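Local coordinates for translation initiation factor 4E (PDB 3M94), which binds the methylated 5' cap of mRNA, here as a trimethylguanosine nucleotide, and probably serves in the initiation of translation, at residues 3-8 with 33-38; 106-111 with 146-151. One frame throughout, in Å; residues are numbered along the deposited sequence.

Contact 1: 3-8 with 33-38; sequences HPLQCH and DTVEDF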
ATOM      1  N   HIS A   3       3.040 -12.340 -18.433  1.00 14.38           N
ATOM      2  CA  HIS A   3       2.447 -13.093 -17.327  1.00 13.47           C
ATOM      3  C   HIS A   3       1.264 -12.338 -16.711  1.00 12.25           C
ATOM      4  O   HIS A   3       1.441 -11.251 -16.165  1.00 11.87           O
ATOM      5  CB  HIS A   3       3.532 -13.426 -16.306  1.00 13.26           C
ATOM      6  CG  HIS A   3       4.640 -14.243 -16.889  1.00 15.41           C
ATOM      7  ND1 HIS A   3       5.820 -13.692 -17.338  1.00 17.26           N
ATOM      8  CD2 HIS A   3       4.716 -15.571 -17.163  1.00 18.16           C
ATOM      9  CE1 HIS A   3       6.596 -14.645 -17.821  1.00 17.49           C
ATOM     10  NE2 HIS A   3       5.946 -15.795 -17.733  1.00 18.81           N
ATOM     11  N   PRO A   4       0.054 -12.908 -16.825  1.00 12.22           N
ATOM     12  CA  PRO A   4      -1.132 -12.181 -16.402  1.00 11.56           C
ATOM     13  C   PRO A   4      -1.218 -12.151 -14.866  1.00 12.28           C
ATOM     14  O   PRO A   4      -0.868 -13.146 -14.194  1.00 12.16           O
ATOM     15  CB  PRO A   4      -2.283 -12.982 -17.015  1.00 11.06           C
ATOM     16  CG  PRO A   4      -1.764 -14.424 -17.013  1.00 12.31           C
ATOM     17  CD  PRO A   4      -0.260 -14.285 -17.288  1.00 12.20           C
ATOM     18  N   LEU A   5      -1.622 -11.004 -14.335  1.00 11.57           N
ATOM     19  CA  LEU A   5      -1.881 -10.846 -12.904  1.00 12.69           C
ATOM     20  C   LEU A   5      -3.311 -11.270 -12.646  1.00 13.47           C
ATOM     21  O   LEU A   5      -4.135 -11.286 -13.573  1.00 14.24           O
ATOM     22  CB  LEU A   5      -1.679  -9.392 -12.464  1.00 12.30           C
ATOM     23  CG  LEU A   5      -0.269  -8.805 -12.621  1.00 12.31           C
ATOM     24  CD1 LEU A   5      -0.270  -7.305 -12.291  1.00  8.92           C
ATOM     25  CD2 LEU A   5       0.746  -9.562 -11.757  1.00 12.10           C
ATOM     26  N   GLN A   6      -3.614 -11.632 -11.406  1.00 13.29           N
ATOM     27  CA  GLN A   6      -4.959 -12.062 -11.065  1.00 13.32           C
ATOM     28  C   GLN A   6      -5.989 -10.969 -11.343  1.00 14.47           C
ATOM     29  O   GLN A   6      -7.101 -11.262 -11.766  1.00 14.33           O
ATOM     30  CB  GLN A   6      -5.030 -12.518  -9.607  1.00 12.86           C
ATOM     31  CG  GLN A   6      -6.393 -13.053  -9.201  1.00 12.22           C
ATOM     32  CD  GLN A   6      -6.387 -13.640  -7.817  1.00 11.08           C
ATOM     33  OE1 GLN A   6      -5.524 -14.446  -7.469  1.00  9.30           O
ATOM     34  NE2 GLN A   6      -7.362 -13.255  -7.018  1.00 12.96           N
ATOM     35  N   CYS A   7      -5.630  -9.709 -11.096  1.00 15.69           N
ATOM     36  CA  CYS A   7      -6.522  -8.619 -11.461  1.00 17.44           C
ATOM     37  C   CYS A   7      -5.787  -7.391 -11.986  1.00 16.64           C
ATOM     38  O   CYS A   7      -4.564  -7.364 -12.038  1.00 16.62           O
ATOM     39  CB  CYS A   7      -7.449  -8.261 -10.300  1.00 18.57           C
ATOM     40  SG  CYS A   7      -6.572  -7.644  -8.855  1.00 24.08           S
ATOM     41  N   HIS A   8      -6.554  -6.397 -12.409  1.00 16.56           N
ATOM     42  CA  HIS A   8      -6.014  -5.136 -12.894  1.00 16.28           C
ATOM     43  C   HIS A   8      -5.733  -4.241 -11.690  1.00 16.12           C
ATOM     44  O   HIS A   8      -6.539  -4.170 -10.751  1.00 15.37           O
ATOM     45  CB  HIS A   8      -7.035  -4.430 -13.777  1.00 16.09           C
ATOM     46  CG  HIS A   8      -7.251  -5.069 -15.108  1.00 16.98           C
ATOM     47  ND1 HIS A   8      -7.738  -6.351 -15.251  1.00 18.04           N
ATOM     48  CD2 HIS A   8      -7.076  -4.588 -16.361  1.00 16.42           C
ATOM     49  CE1 HIS A   8      -7.851  -6.633 -16.537  1.00 18.60           C
ATOM     50  NE2 HIS A   8      -7.444  -5.586 -17.231  1.00 18.48           N
ATOM     51  N   ASP A  33      -2.128  -5.188 -15.975  1.00 16.89           N
ATOM     52  CA  ASP A  33      -2.560  -6.491 -15.499  1.00 16.90           C
ATOM     53  C   ASP A  33      -1.580  -7.621 -15.836  1.00 16.36           C
ATOM     54  O   ASP A  33      -1.957  -8.774 -15.849  1.00 15.55           O
ATOM     55  CB  ASP A  33      -3.987  -6.797 -15.979  1.00 17.76           C
ATOM     56  CG  ASP A  33      -4.079  -7.004 -17.492  1.00 20.60           C
ATOM     57  OD1 ASP A  33      -3.074  -6.858 -18.217  1.00 21.10           O
ATOM     58  OD2 ASP A  33      -5.186  -7.325 -17.955  1.00 27.54           O
ATOM     59  N   THR A  34      -0.325  -7.272 -16.112  1.00 16.04           N
ATOM     60  CA  THR A  34       0.726  -8.265 -16.292  1.00 16.18           C
ATOM     61  C   THR A  34       1.923  -7.871 -15.449  1.00 16.00           C
ATOM     62  O   THR A  34       2.062  -6.720 -15.090  1.00 15.40           O
ATOM     63  CB  THR A  34       1.169  -8.450 -17.780  1.00 16.70           C
ATOM     64  OG1 THR A  34       1.890  -7.289 -18.229  1.00 16.85           O
ATOM     65  CG2 THR A  34      -0.044  -8.741 -18.713  1.00 16.63           C
ATOM     66  N   VAL A  35       2.776  -8.846 -15.131  1.00 16.11           N
ATOM     67  CA  VAL A  35       4.025  -8.610 -14.436  1.00 16.23           C
ATOM     68  C   VAL A  35       4.952  -7.680 -15.250  1.00 17.28           C
ATOM     69  O   VAL A  35       5.579  -6.752 -14.690  1.00 16.98           O
ATOM     70  CB  VAL A  35       4.753  -9.950 -14.188  1.00 16.77           C
ATOM     71  CG1 VAL A  35       6.122  -9.726 -13.573  1.00 15.02           C
ATOM     72  CG2 VAL A  35       3.900 -10.884 -13.318  1.00 16.73           C
ATOM     73  N   GLU A  36       5.049  -7.931 -16.558  1.00 16.78           N
ATOM     74  CA  GLU A  36       5.924  -7.123 -17.416  1.00 17.68           C
ATOM     75  C   GLU A  36       5.531  -5.646 -17.473  1.00 17.37           C
ATOM     76  O   GLU A  36       6.396  -4.762 -17.467  1.00 17.16           O
ATOM     77  CB  GLU A  36       6.025  -7.722 -18.822  1.00 18.17           C
ATOM     78  CG  GLU A  36       6.856  -9.039 -18.859  1.00 19.22           C
ATOM     79  CD  GLU A  36       6.137 -10.242 -18.239  1.00 21.33           C
ATOM     80  OE1 GLU A  36       4.907 -10.196 -18.020  1.00 20.63           O
ATOM     81  OE2 GLU A  36       6.814 -11.255 -17.956  1.00 23.85           O
ATOM     82  N   ASP A  37       4.231  -5.375 -17.524  1.00 17.22           N
ATOM     83  CA  ASP A  37       3.776  -3.997 -17.562  1.00 17.23           C
ATOM     84  C   ASP A  37       3.985  -3.324 -16.191  1.00 17.26           C
ATOM     85  O   ASP A  37       4.334  -2.140 -16.138  1.00 16.88           O
ATOM     86  CB  ASP A  37       2.316  -3.920 -18.019  1.00 17.28           C
ATOM     87  CG  ASP A  37       2.122  -4.416 -19.457  1.00 18.93           C
ATOM     88  OD1 ASP A  37       2.979  -4.108 -20.319  1.00 17.91           O
ATOM     89  OD2 ASP A  37       1.125  -5.137 -19.720  1.00 18.35           O
ATOM     90  N   PHE A  38       3.761  -4.065 -15.093  1.00 17.08           N
ATOM     91  CA  PHE A  38       4.116  -3.571 -13.755  1.00 17.15           C
ATOM     92  C   PHE A  38       5.556  -3.053 -13.704  1.00 17.54           C
ATOM     93  O   PHE A  38       5.801  -1.923 -13.252  1.00 17.21           O
ATOM     94  CB  PHE A  38       3.916  -4.618 -12.632  1.00 17.04           C
ATOM     95  CG  PHE A  38       4.618  -4.237 -11.347  1.00 16.60           C
ATOM     96  CD1 PHE A  38       4.131  -3.189 -10.556  1.00 17.52           C
ATOM     97  CD2 PHE A  38       5.794  -4.868 -10.967  1.00 13.51           C
ATOM     98  CE1 PHE A  38       4.816  -2.793  -9.383  1.00 18.19           C
ATOM     99  CE2 PHE A  38       6.477  -4.483  -9.801  1.00 14.09           C
ATOM    100  CZ  PHE A  38       5.985  -3.437  -9.016  1.00 16.31           C
TER
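His3 and Leu5 meet Asp33, Val35 and Glu36 at the open end of an antiparallel beta hairpin, strands 4-14 and 26-34, where the second strand runs into helix 35-42 at one edge of the eIF4E sheet. Pro4 and Thr34 form a non-hydrogen-bonded pair, and the backbone bonds lie to each side of it: Val35 N to His3 O at 2.9 Å and Leu5 N to Asp33 O at 2.7 Å. The tightly packed part combines these backbone bonds with the apolar contact of Leu5 and Val35. Leu5 turns inward, its CD2 3.8 Å from Val35 CG2 and its CD1 near the carbonyl oxygen of Thr34, while Phe32 packs on it as well. Thr34 is the N-cap of the helix, its OG1 accepting from Asp37 N at 3.1 Å.

Toward the chain start the contact becomes polar. The Glu36 chain bends at chi2 (73°), which carries its carboxylate back to His3, and OE1 of Glu36 accepts from His3 N at 2.9 Å. An aromatic side chain of a bound peptide meets the His3 ring edge to face, and an aromatic side chain of the peptide hydrogen-bonds to Pro4 O, consistent with the dorsal site where eIF4E takes its partner proteins.

The other end is looser: exposed His8 lies alongside Asp33, whose CB sits 3.7 Å from the ring centroid in a CH-pi contact. A second bond grips the Glu36 carboxylate, joining the residue before the first strand to the helix's first turn: His3 ND1 meets the syn lone pair of Glu36 OE2 at 2.7 Å, almost in the imidazole plane.

Contact 2: 106-111 with 146-151; sequences EQFEDN and GQILKA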
ATOM      1  N   GLU A 106      -0.382 -11.601  -5.227  1.00 14.94           N
ATOM      2  CA  GLU A 106      -1.454 -12.252  -4.457  1.00 15.40           C
ATOM      3  C   GLU A 106      -0.904 -13.108  -3.309  1.00 15.67           C
ATOM      4  O   GLU A 106      -1.196 -14.283  -3.200  1.00 14.10           O
ATOM      5  CB  GLU A 106      -2.395 -13.054  -5.382  1.00 16.01           C
ATOM      6  CG  GLU A 106      -3.019 -12.194  -6.482  1.00 16.89           C
ATOM      7  CD  GLU A 106      -4.176 -11.354  -5.976  1.00 18.69           C
ATOM      8  OE1 GLU A 106      -4.691 -11.698  -4.886  1.00 16.38           O
ATOM      9  OE2 GLU A 106      -4.579 -10.367  -6.668  1.00 16.80           O
ATOM     10  N   GLN A 107      -0.100 -12.476  -2.459  1.00 16.42           N
ATOM     11  CA  GLN A 107       0.620 -13.176  -1.406  1.00 16.44           C
ATOM     12  C   GLN A 107      -0.165 -13.194  -0.113  1.00 16.34           C
ATOM     13  O   GLN A 107       0.325 -13.688   0.888  1.00 16.36           O
ATOM     14  CB  GLN A 107       1.979 -12.500  -1.176  1.00 16.90           C
ATOM     15  CG  GLN A 107       2.950 -12.703  -2.316  1.00 17.18           C
ATOM     16  CD  GLN A 107       3.340 -14.147  -2.468  1.00 18.53           C
ATOM     17  OE1 GLN A 107       3.959 -14.727  -1.580  1.00 18.52           O
ATOM     18  NE2 GLN A 107       2.960 -14.747  -3.583  1.00 19.11           N
ATOM     19  N   PHE A 108      -1.385 -12.664  -0.120  1.00 16.41           N
ATOM     20  CA  PHE A 108      -2.168 -12.676   1.112  1.00 17.50           C
ATOM     21  C   PHE A 108      -3.173 -13.835   1.251  1.00 18.46           C
ATOM     22  O   PHE A 108      -4.195 -13.694   1.902  1.00 17.78           O
ATOM     23  CB  PHE A 108      -2.767 -11.287   1.372  1.00 18.05           C
ATOM     24  CG  PHE A 108      -1.723 -10.222   1.532  1.00 15.90           C
ATOM     25  CD1 PHE A 108      -1.191  -9.572   0.415  1.00 16.00           C
ATOM     26  CD2 PHE A 108      -1.234  -9.897   2.802  1.00 16.55           C
ATOM     27  CE1 PHE A 108      -0.195  -8.587   0.559  1.00 15.54           C
ATOM     28  CE2 PHE A 108      -0.243  -8.912   2.961  1.00 14.93           C
ATOM     29  CZ  PHE A 108       0.280  -8.269   1.848  1.00 14.69           C
ATOM     30  N   GLU A 109      -2.860 -14.975   0.623  1.00 19.63           N
ATOM     31  CA  GLU A 109      -3.573 -16.237   0.852  1.00 20.70           C
ATOM     32  C   GLU A 109      -5.060 -16.150   0.470  1.00 21.31           C
ATOM     33  O   GLU A 109      -5.389 -15.719  -0.627  1.00 21.76           O
ATOM     34  CB  GLU A 109      -3.356 -16.702   2.307  1.00 21.01           C
ATOM     35  CG  GLU A 109      -1.872 -16.995   2.610  1.00 22.67           C
ATOM     36  CD  GLU A 109      -1.540 -17.150   4.103  1.00 24.37           C
ATOM     37  OE1 GLU A 109      -2.432 -17.042   4.974  1.00 23.98           O
ATOM     38  OE2 GLU A 109      -0.351 -17.362   4.407  1.00 26.04           O
ATOM     39  N   ASP A 110      -5.970 -16.536   1.362  1.00 21.77           N
ATOM     40  CA  ASP A 110      -7.390 -16.494   1.011  1.00 22.37           C
ATOM     41  C   ASP A 110      -8.035 -15.165   1.402  1.00 22.29           C
ATOM     42  O   ASP A 110      -9.258 -15.050   1.466  1.00 22.43           O
ATOM     43  CB  ASP A 110      -8.161 -17.699   1.610  1.00 23.04           C
ATOM     44  CG  ASP A 110      -7.649 -18.116   2.973  1.00 24.79           C
ATOM     45  OD1 ASP A 110      -6.738 -17.455   3.509  1.00 28.42           O
ATOM     46  OD2 ASP A 110      -8.157 -19.115   3.521  1.00 29.74           O
ATOM     47  N   ASN A 111      -7.201 -14.159   1.648  1.00 21.62           N
ATOM     48  CA  ASN A 111      -7.663 -12.888   2.164  1.00 21.54           C
ATOM     49  C   ASN A 111      -7.568 -11.769   1.118  1.00 20.99           C
ATOM     50  O   ASN A 111      -7.911 -10.613   1.396  1.00 21.02           O
ATOM     51  CB  ASN A 111      -6.871 -12.532   3.434  1.00 21.21           C
ATOM     52  CG  ASN A 111      -7.122 -13.524   4.577  1.00 22.88           C
ATOM     53  OD1 ASN A 111      -8.270 -13.838   4.895  1.00 22.90           O
ATOM     54  ND2 ASN A 111      -6.050 -14.016   5.191  1.00 23.36           N
ATOM     55  N   GLY A 146      -1.921  -8.491   8.405  1.00 22.08           N
ATOM     56  CA  GLY A 146      -0.864  -7.776   9.095  1.00 21.70           C
ATOM     57  C   GLY A 146       0.341  -8.638   9.358  1.00 21.85           C
ATOM     58  O   GLY A 146       1.472  -8.170   9.238  1.00 22.34           O
ATOM     59  N   GLN A 147       0.110  -9.897   9.726  1.00 22.25           N
ATOM     60  CA  GLN A 147       1.217 -10.805  10.012  1.00 22.76           C
ATOM     61  C   GLN A 147       2.041 -11.028   8.735  1.00 22.57           C
ATOM     62  O   GLN A 147       3.265 -10.981   8.773  1.00 23.05           O
ATOM     63  CB  GLN A 147       0.726 -12.125  10.645  1.00 22.54           C
ATOM     64  CG  GLN A 147       0.036 -11.945  12.018  1.00 23.20           C
ATOM     65  CD  GLN A 147      -0.747 -13.191  12.509  1.00 26.98           C
ATOM     66  OE1 GLN A 147      -1.248 -13.995  11.716  1.00 28.42           O
ATOM     67  NE2 GLN A 147      -0.849 -13.338  13.823  1.00 25.12           N
ATOM     68  N   ILE A 148       1.365 -11.237   7.610  1.00 22.76           N
ATOM     69  CA  ILE A 148       2.038 -11.403   6.321  1.00 22.30           C
ATOM     70  C   ILE A 148       2.778 -10.117   5.911  1.00 22.57           C
ATOM     71  O   ILE A 148       3.903 -10.183   5.450  1.00 22.48           O
ATOM     72  CB  ILE A 148       1.051 -11.852   5.204  1.00 22.20           C
ATOM     73  CG1 ILE A 148       0.528 -13.266   5.486  1.00 21.60           C
ATOM     74  CG2 ILE A 148       1.726 -11.823   3.830  1.00 20.89           C
ATOM     75  CD1 ILE A 148      -0.793 -13.584   4.808  1.00 22.16           C
ATOM     76  N   LEU A 149       2.148  -8.958   6.082  1.00 22.74           N
ATOM     77  CA  LEU A 149       2.799  -7.670   5.770  1.00 23.32           C
ATOM     78  C   LEU A 149       4.116  -7.503   6.553  1.00 22.96           C
ATOM     79  O   LEU A 149       5.162  -7.167   5.990  1.00 22.25           O
ATOM     80  CB  LEU A 149       1.846  -6.518   6.101  1.00 23.79           C
ATOM     81  CG  LEU A 149       2.337  -5.068   6.031  1.00 25.26           C
ATOM     82  CD1 LEU A 149       2.617  -4.686   4.592  1.00 26.59           C
ATOM     83  CD2 LEU A 149       1.287  -4.147   6.607  1.00 25.94           C
ATOM     84  N   LYS A 150       4.034  -7.750   7.856  1.00 22.87           N
ATOM     85  CA  LYS A 150       5.166  -7.662   8.761  1.00 23.27           C
ATOM     86  C   LYS A 150       6.301  -8.553   8.263  1.00 23.16           C
ATOM     87  O   LYS A 150       7.465  -8.130   8.235  1.00 22.90           O
ATOM     88  CB  LYS A 150       4.729  -8.088  10.173  1.00 22.95           C
ATOM     89  CG  LYS A 150       5.795  -7.912  11.230  1.00 23.74           C
ATOM     90  CD  LYS A 150       5.257  -8.289  12.601  1.00 24.86           C
ATOM     91  CE  LYS A 150       6.371  -8.628  13.571  1.00 25.45           C
ATOM     92  NZ  LYS A 150       7.111  -7.424  14.033  1.00 25.05           N
ATOM     93  N   ALA A 151       5.939  -9.777   7.863  1.00 23.07           N
ATOM     94  CA  ALA A 151       6.888 -10.773   7.384  1.00 22.97           C
ATOM     95  C   ALA A 151       7.537 -10.344   6.061  1.00 22.64           C
ATOM     96  O   ALA A 151       8.759 -10.304   5.941  1.00 22.52           O
ATOM     97  CB  ALA A 151       6.202 -12.161   7.249  1.00 22.74           C
TER
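Phe108 and Glu109, in the loop that leaves helix 88-104, close against Ile148 and Leu149 of helix 139-153. This is loop-to-helix packing on the helical side of the eIF4E fold. Helix 88-104 ends in a Schellman motif with Glu106 as the C' residue, and the chain then turns so that Asn111 N bonds back to Phe108 O.

Along the second helix Ile148 comes first, and its two branches serve different neighbours. Its CG2, anti to the backbone N, packs obliquely on the Phe108 ring, 3.6 Å from CE2 and 3.7 Å from CD2, and also lies 3.8 Å from Gln107 O. The other branch extends outward (chi2 157°), so that its CD1 touches the carboxylate end of Glu109, 3.7 Å from CD. The next residue, Leu149, adds a lighter touch: its N is 3.9 Å from Phe108 CE2, and its CB lies 4.5 Å from the same carbon. Phe108 also rests on Ile145 of this helix and on Ala102 and Ile103 of helix 88-104, and is thus wedged between the two.

No hydrogen bond crosses between the segments. Apolar packing of Phe108 on Ile148 forms the middle, while the Glu109 OE2 salt bridge to Arg144 and the Gln107 OE1 bond to Lys152 tie the loop to the same helix just before and after 146-151, which implies a joint with an apolar centre and polar ties beside it.

Contact 1 is partly buried at the sheet edge, whereas contact 2 is the more buried of the two, although it covers less surface (227 against 435 Å²). Their chemistry differs accordingly: four hydrogen bonds cross the hairpin end at 3-8 with 33-38, and none crosses 106-111 with 146-151, which rests mainly on aliphatic and aromatic packing. Helix 88-104 lies behind both: Phe38, just beyond the touching residues of contact 1, packs on it, as does Phe108 of contact 2. With centres about 19 Å apart, they still touch where Gln6 OE1 lies 3.5 Å from Glu106 CG. The bound peptide spans this junction, bonding to Gln6 and packing on Glu106.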